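Long-range contacts in tetrapyrrole methylase family protein (Chlorobaculum tepidum, PDB 3HH1), which probably methylates the 2'-hydroxyl of the ribose of cytidine 1402 in 16S rRNA, using S-adenosyl-L-methionine as methyl donor: residues V10-L15 / T86-P91; A34-D39 / S80-V85. One frame throughout, in Å; residues are numbered along the deposited sequence. Where two conformers were deposited one is given.

Overall arrangement
Two contacts show how one strand can carry a partner along each of its edges. From the N terminus, strand 8-13 comes first, and its end waits some seventy residues for the partner that completes interaction 1. Within that interval the chain makes helix 23-31, strand 34-37, helix 40-49, strand 57-59 and helix 65-77. Strand 82-87 then enters, closing interaction 2 against 34-39 and, immediately afterwards, interaction 1 against 10-15, so the shorter loop is nested in the longer. Their centres lie 12 Å apart, and a probable hydrogen bond from V11 N to L84 O (2.9 Å) joins them. Together they knit three neighbouring strands of the parallel sheet.

Interaction 1: residues V10-L15 / T86-P91; sequences VVATPL and TDAGTP
V11, T13 and T86 link the ends of two parallel strands, with A12 bridged to T86 and T13 to D87. T86 N gives a hydrogen bond to V11 O (3.1 Å), and T86 O takes one in return from T13 N at 2.9 Å, so T86 is gripped through both its backbone polar atoms. The next bond keeps the parallel register but not the usual direction: A88 N reaches T13 O at 2.8 Å from above the carbonyl plane, 53° out of it, as the chain leaves the sheet in the type I turn from D87 to T90.

These are the carboxyl ends of two neighbouring strands in the parallel α/β sheet of the tetrapyrrole methylase N-terminal domain, and loops at this end probably border the S-adenosyl-L-methionine cleft, as in relatives. V11, on one side of the sheet, packs on helix 23-31, while A12 lies against P91 of the second subunit.

Side chains fill in around the turn. The A88 methyl points back at the first strand, its CB 3.3 Å from T13 O and 4.4 Å from P14 CB. A12 CB meets A88 CA at 3.9 Å. With chi1 at 58°, T13 OG1 is turned between its own backbone N and carbonyl carbon and comes within 3.1 Å of T86 O. Farther back, V10 CG1 touches T86 CG2 at 4.2 Å as the two side chains cross obliquely. The D87 carboxylate turns from the strand pair to a salt bridge with R42, whose guanidinium also makes a weak hydrogen bond to T13 O.

Interaction 2: residues A34-D39 / S80-V85; sequences AIACED and SDVALV
Peptide groups of A34, A83 and A36 are the flat units at this junction, and aliphatic branches cover them. V82 CG1 sits over one face of the A34 carbonyl, 3.7 Å from A34 O; L84 CD1 does the same to A36, 3.4 Å from A36 O. L84 gets there with CG trans to the backbone N (chi1 172°) and a chi2 of 58° that folds CD1 back over the neighbouring strand. A83 O is flanked by I35 CG2 to one side of its plane and A36 CB to the other.

At the oxygen ends of these groups stand the N-H donors. A83 N meets A34 O in the carbonyl plane, A36 N meets A83 O at 2.8 Å, and V85 N approaches A36 O almost in line with the C=O bond, at 3.0 Å. All three bonds are nearly straight. The alpha carbons add C-H...O contacts, among them I35 CA to A83 O at 3.3 Å. Packing of V85 against I35 and C37 is less certain, since V85 was modelled in two conformers.

Beyond V85 the strands part and water takes over: one molecule donates to V85 O at 2.8 Å and accepts a weak bond from E38 N. D39 then begins helix 40-49 as its N-cap, OD1 receiving R42 N.

I35 and A83 project to the side covered by helix 23-31, where I35 also meets helix 40-49; A34 and V82 face helix 65-77. Helices on both sides of a parallel sheet, with these strands near its middle, are the mark of a three-layer α/β/α sandwich; the strand order 57-59, 34-37, 82-87, 8-13, 111-114 is that of the N-terminal domain of the tetrapyrrole methylases, distinct from the Rossmann order.

Interaction 1: residues V10-L15 / T86-P91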
loop_
_atom_site.group_PDB
_atom_site.type_symbol
_atom_site.label_atom_id
_atom_site.label_comp_id
_atom_site.label_asym_id
_atom_site.label_seq_id
_atom_site.Cartn_x
_atom_site.Cartn_y
_atom_site.Cartn_z
ATOM N N VAL A 10 -7.573 -1.380 -6.805
ATOM C CA VAL A 10 -6.347 -0.638 -6.592
ATOM C C VAL A 10 -5.399 -0.983 -7.758
ATOM O O VAL A 10 -4.943 -2.136 -7.906
ATOM C CB VAL A 10 -5.715 -0.955 -5.227
ATOM C CG1 VAL A 10 -4.502 -0.093 -5.043
ATOM C CG2 VAL A 10 -6.756 -0.702 -4.084
ATOM N N VAL A 11 -5.092 0.038 -8.558
ATOM C CA VAL A 11 -4.356 -0.106 -9.789
ATOM C C VAL A 11 -3.019 0.610 -9.657
ATOM O O VAL A 11 -2.978 1.840 -9.457
ATOM C CB VAL A 11 -5.170 0.468 -10.971
ATOM C CG1 VAL A 11 -4.437 0.184 -12.273
ATOM C CG2 VAL A 11 -6.607 -0.131 -10.992
ATOM N N ALA A 12 -1.918 -0.144 -9.733
ATOM C CA ALA A 12 -0.585 0.430 -9.638
ATOM C C ALA A 12 -0.167 0.939 -11.011
ATOM O O ALA A 12 -0.351 0.232 -11.984
ATOM C CB ALA A 12 0.433 -0.614 -9.146
ATOM N N THR A 13 0.362 2.160 -11.100
ATOM C CA THR A 13 0.700 2.728 -12.401
ATOM C C THR A 13 2.141 3.198 -12.395
ATOM O O THR A 13 2.564 3.826 -11.452
ATOM C CB THR A 13 -0.264 3.893 -12.830
ATOM O OG1 THR A 13 -0.249 4.947 -11.867
ATOM C CG2 THR A 13 -1.741 3.392 -12.953
ATOM N N PRO A 14 2.906 2.865 -13.445
ATOM C CA PRO A 14 4.331 3.287 -13.532
ATOM C C PRO A 14 4.420 4.736 -13.968
ATOM O O PRO A 14 3.454 5.269 -14.533
ATOM C CB PRO A 14 4.880 2.392 -14.633
ATOM C CG PRO A 14 3.702 2.215 -15.562
ATOM C CD PRO A 14 2.478 2.126 -14.642
ATOM N N LEU A 15 5.560 5.371 -13.738
ATOM C CA LEU A 15 5.753 6.760 -14.152
ATOM C C LEU A 15 5.944 6.871 -15.679
ATOM O O LEU A 15 5.470 7.819 -16.313
ATOM C CB LEU A 15 6.950 7.381 -13.408
ATOM C CG LEU A 15 7.230 8.893 -13.501
ATOM C CD1 LEU A 15 7.861 9.313 -14.847
ATOM C CD2 LEU A 15 5.980 9.708 -13.193
ATOM N N THR A 86 -2.401 4.288 -7.703
ATOM C CA THR A 86 -1.275 4.515 -6.839
ATOM C C THR A 86 -0.069 4.433 -7.735
ATOM O O THR A 86 -0.168 3.988 -8.877
ATOM C CB THR A 86 -1.184 3.481 -5.682
ATOM O OG1 THR A 86 -1.006 2.159 -6.212
ATOM C CG2 THR A 86 -2.452 3.527 -4.807
ATOM N N ASP A 87 1.063 4.902 -7.251
ATOM C CA ASP A 87 2.331 4.737 -8.004
ATOM C C ASP A 87 2.849 3.308 -7.899
ATOM O O ASP A 87 2.842 2.721 -6.811
ATOM C CB ASP A 87 3.393 5.670 -7.482
ATOM C CG ASP A 87 2.971 7.142 -7.512
ATOM O OD1 ASP A 87 1.994 7.497 -8.216
ATOM O OD2 ASP A 87 3.657 7.965 -6.837
ATOM N N ALA A 88 3.335 2.766 -9.020
ATOM C CA ALA A 88 3.817 1.369 -9.101
ATOM C C ALA A 88 5.031 1.087 -8.219
ATOM O O ALA A 88 5.179 -0.033 -7.671
ATOM C CB ALA A 88 4.190 1.044 -10.538
ATOM N N GLY A 89 5.901 2.088 -8.098
ATOM C CA GLY A 89 7.181 1.893 -7.440
ATOM C C GLY A 89 7.220 1.953 -5.919
ATOM O O GLY A 89 8.255 1.622 -5.323
ATOM N N THR A 90 6.152 2.404 -5.276
ATOM C CA THR A 90 6.154 2.416 -3.799
ATOM C C THR A 90 4.996 1.585 -3.245
ATOM O O THR A 90 3.972 1.393 -3.902
ATOM C CB THR A 90 6.141 3.845 -3.157
ATOM O OG1 THR A 90 5.218 4.678 -3.861
ATOM C CG2 THR A 90 7.553 4.491 -3.137
ATOM N N PRO A 91 5.159 1.078 -2.010
ATOM C CA PRO A 91 4.110 0.256 -1.422
ATOM C C PRO A 91 2.778 1.002 -1.341
ATOM O O PRO A 91 2.733 2.178 -1.004
ATOM C CB PRO A 91 4.666 -0.071 -0.024
ATOM C CG PRO A 91 6.151 0.016 -0.227
ATOM C CD PRO A 91 6.354 1.154 -1.151
#

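Interaction 2: residues A34-D39 / S80-V85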
loop_
_atom_site.group_PDB
_atom_site.type_symbol
_atom_site.label_atom_id
_atom_site.label_comp_id
_atom_site.label_asym_id
_atom_site.label_seq_id
_atom_site.Cartn_x
_atom_site.Cartn_y
_atom_site.Cartn_z
ATOM N N ALA A 34 -15.499 5.777 -11.250
ATOM C CA ALA A 34 -14.723 7.000 -10.916
ATOM C C ALA A 34 -13.324 6.546 -10.679
ATOM O O ALA A 34 -13.089 5.365 -10.383
ATOM C CB ALA A 34 -15.257 7.696 -9.640
ATOM N N ILE A 35 -12.391 7.478 -10.790
ATOM C CA ILE A 35 -11.011 7.183 -10.496
ATOM C C ILE A 35 -10.608 8.056 -9.332
ATOM O O ILE A 35 -10.804 9.269 -9.393
ATOM C CB ILE A 35 -10.150 7.422 -11.741
ATOM C CG1 ILE A 35 -10.517 6.368 -12.827
ATOM C CG2 ILE A 35 -8.636 7.394 -11.392
ATOM C CD1 ILE A 35 -9.690 6.385 -14.037
ATOM N N ALA A 36 -10.046 7.454 -8.287
ATOM C CA ALA A 36 -9.610 8.199 -7.086
ATOM C C ALA A 36 -8.115 8.285 -7.140
ATOM O O ALA A 36 -7.430 7.299 -7.492
ATOM C CB ALA A 36 -10.043 7.472 -5.826
ATOM N N CYS A 37 -7.569 9.452 -6.823
ATOM C CA CYS A 37 -6.151 9.600 -6.968
ATOM C C CYS A 37 -5.679 10.685 -6.058
ATOM O O CYS A 37 -6.436 11.584 -5.706
ATOM C CB CYS A 37 -5.780 9.932 -8.419
ATOM S SG CYS A 37 -6.634 11.407 -9.045
ATOM N N GLU A 38 -4.428 10.586 -5.646
ATOM C CA GLU A 38 -3.866 11.613 -4.787
ATOM C C GLU A 38 -3.136 12.658 -5.631
ATOM O O GLU A 38 -3.010 13.810 -5.235
ATOM C CB GLU A 38 -2.980 10.955 -3.714
ATOM C CG GLU A 38 -2.657 11.839 -2.552
ATOM C CD GLU A 38 -1.227 12.265 -2.553
ATOM O OE1 GLU A 38 -0.433 11.653 -3.317
ATOM O OE2 GLU A 38 -0.896 13.201 -1.791
ATOM N N ASP A 39 -2.685 12.262 -6.806
ATOM C CA ASP A 39 -1.899 13.133 -7.683
ATOM C C ASP A 39 -2.733 13.317 -8.952
ATOM O O ASP A 39 -2.590 12.558 -9.911
ATOM C CB ASP A 39 -0.532 12.458 -7.935
ATOM C CG ASP A 39 0.455 13.341 -8.714
ATOM O OD1 ASP A 39 0.041 14.319 -9.391
ATOM O OD2 ASP A 39 1.675 13.033 -8.633
ATOM N N SER A 80 -21.253 0.929 -7.789
ATOM C CA SER A 80 -20.328 1.333 -8.825
ATOM C C SER A 80 -18.908 0.961 -8.418
ATOM O O SER A 80 -18.510 1.212 -7.276
ATOM C CB SER A 80 -20.405 2.835 -9.003
ATOM O OG SER A 80 -19.514 3.275 -9.985
ATOM N N ASP A 81 -18.130 0.393 -9.328
ATOM C CA ASP A 81 -16.711 0.255 -9.068
ATOM C C ASP A 81 -15.997 1.592 -9.049
ATOM O O ASP A 81 -16.426 2.556 -9.695
ATOM C CB ASP A 81 -16.094 -0.651 -10.106
ATOM C CG ASP A 81 -16.808 -1.971 -10.197
ATOM O OD1 ASP A 81 -17.498 -2.350 -9.201
ATOM O OD2 ASP A 81 -16.700 -2.630 -11.268
ATOM N N VAL A 82 -14.902 1.632 -8.319
ATOM C CA VAL A 82 -14.015 2.784 -8.279
ATOM C C VAL A 82 -12.598 2.264 -8.431
ATOM O O VAL A 82 -12.301 1.222 -7.875
ATOM C CB VAL A 82 -14.156 3.529 -6.924
ATOM C CG1 VAL A 82 -13.118 4.648 -6.795
ATOM C CG2 VAL A 82 -15.571 4.088 -6.765
ATOM N N ALA A 83 -11.735 2.982 -9.172
ATOM C CA ALA A 83 -10.353 2.591 -9.311
ATOM C C ALA A 83 -9.508 3.594 -8.543
ATOM O O ALA A 83 -9.641 4.774 -8.775
ATOM C CB ALA A 83 -9.926 2.562 -10.801
ATOM N N LEU A 84 -8.722 3.121 -7.593
ATOM C CA LEU A 84 -7.749 3.966 -6.883
ATOM C C LEU A 84 -6.396 3.755 -7.580
ATOM O O LEU A 84 -5.911 2.637 -7.667
ATOM C CB LEU A 84 -7.673 3.538 -5.408
ATOM C CG LEU A 84 -6.581 4.187 -4.558
ATOM C CD1 LEU A 84 -6.724 5.672 -4.563
ATOM C CD2 LEU A 84 -6.737 3.610 -3.148
ATOM N N VAL A 85 -5.817 4.835 -8.095
ATOM C CA VAL A 85 -4.524 4.738 -8.709
ATOM C C VAL A 85 -3.481 5.036 -7.644
ATOM O O VAL A 85 -3.666 5.877 -6.767
ATOM C CB VAL A 85 -4.378 5.661 -9.924
ATOM C CG1 VAL A 85 -5.396 5.250 -11.004
ATOM C CG2 VAL A 85 -4.565 7.079 -9.524
HETATM O O HOH W 1 -3.476 7.816 -4.787
HETATM O O HOH W 2 -2.441 9.056 -7.448
#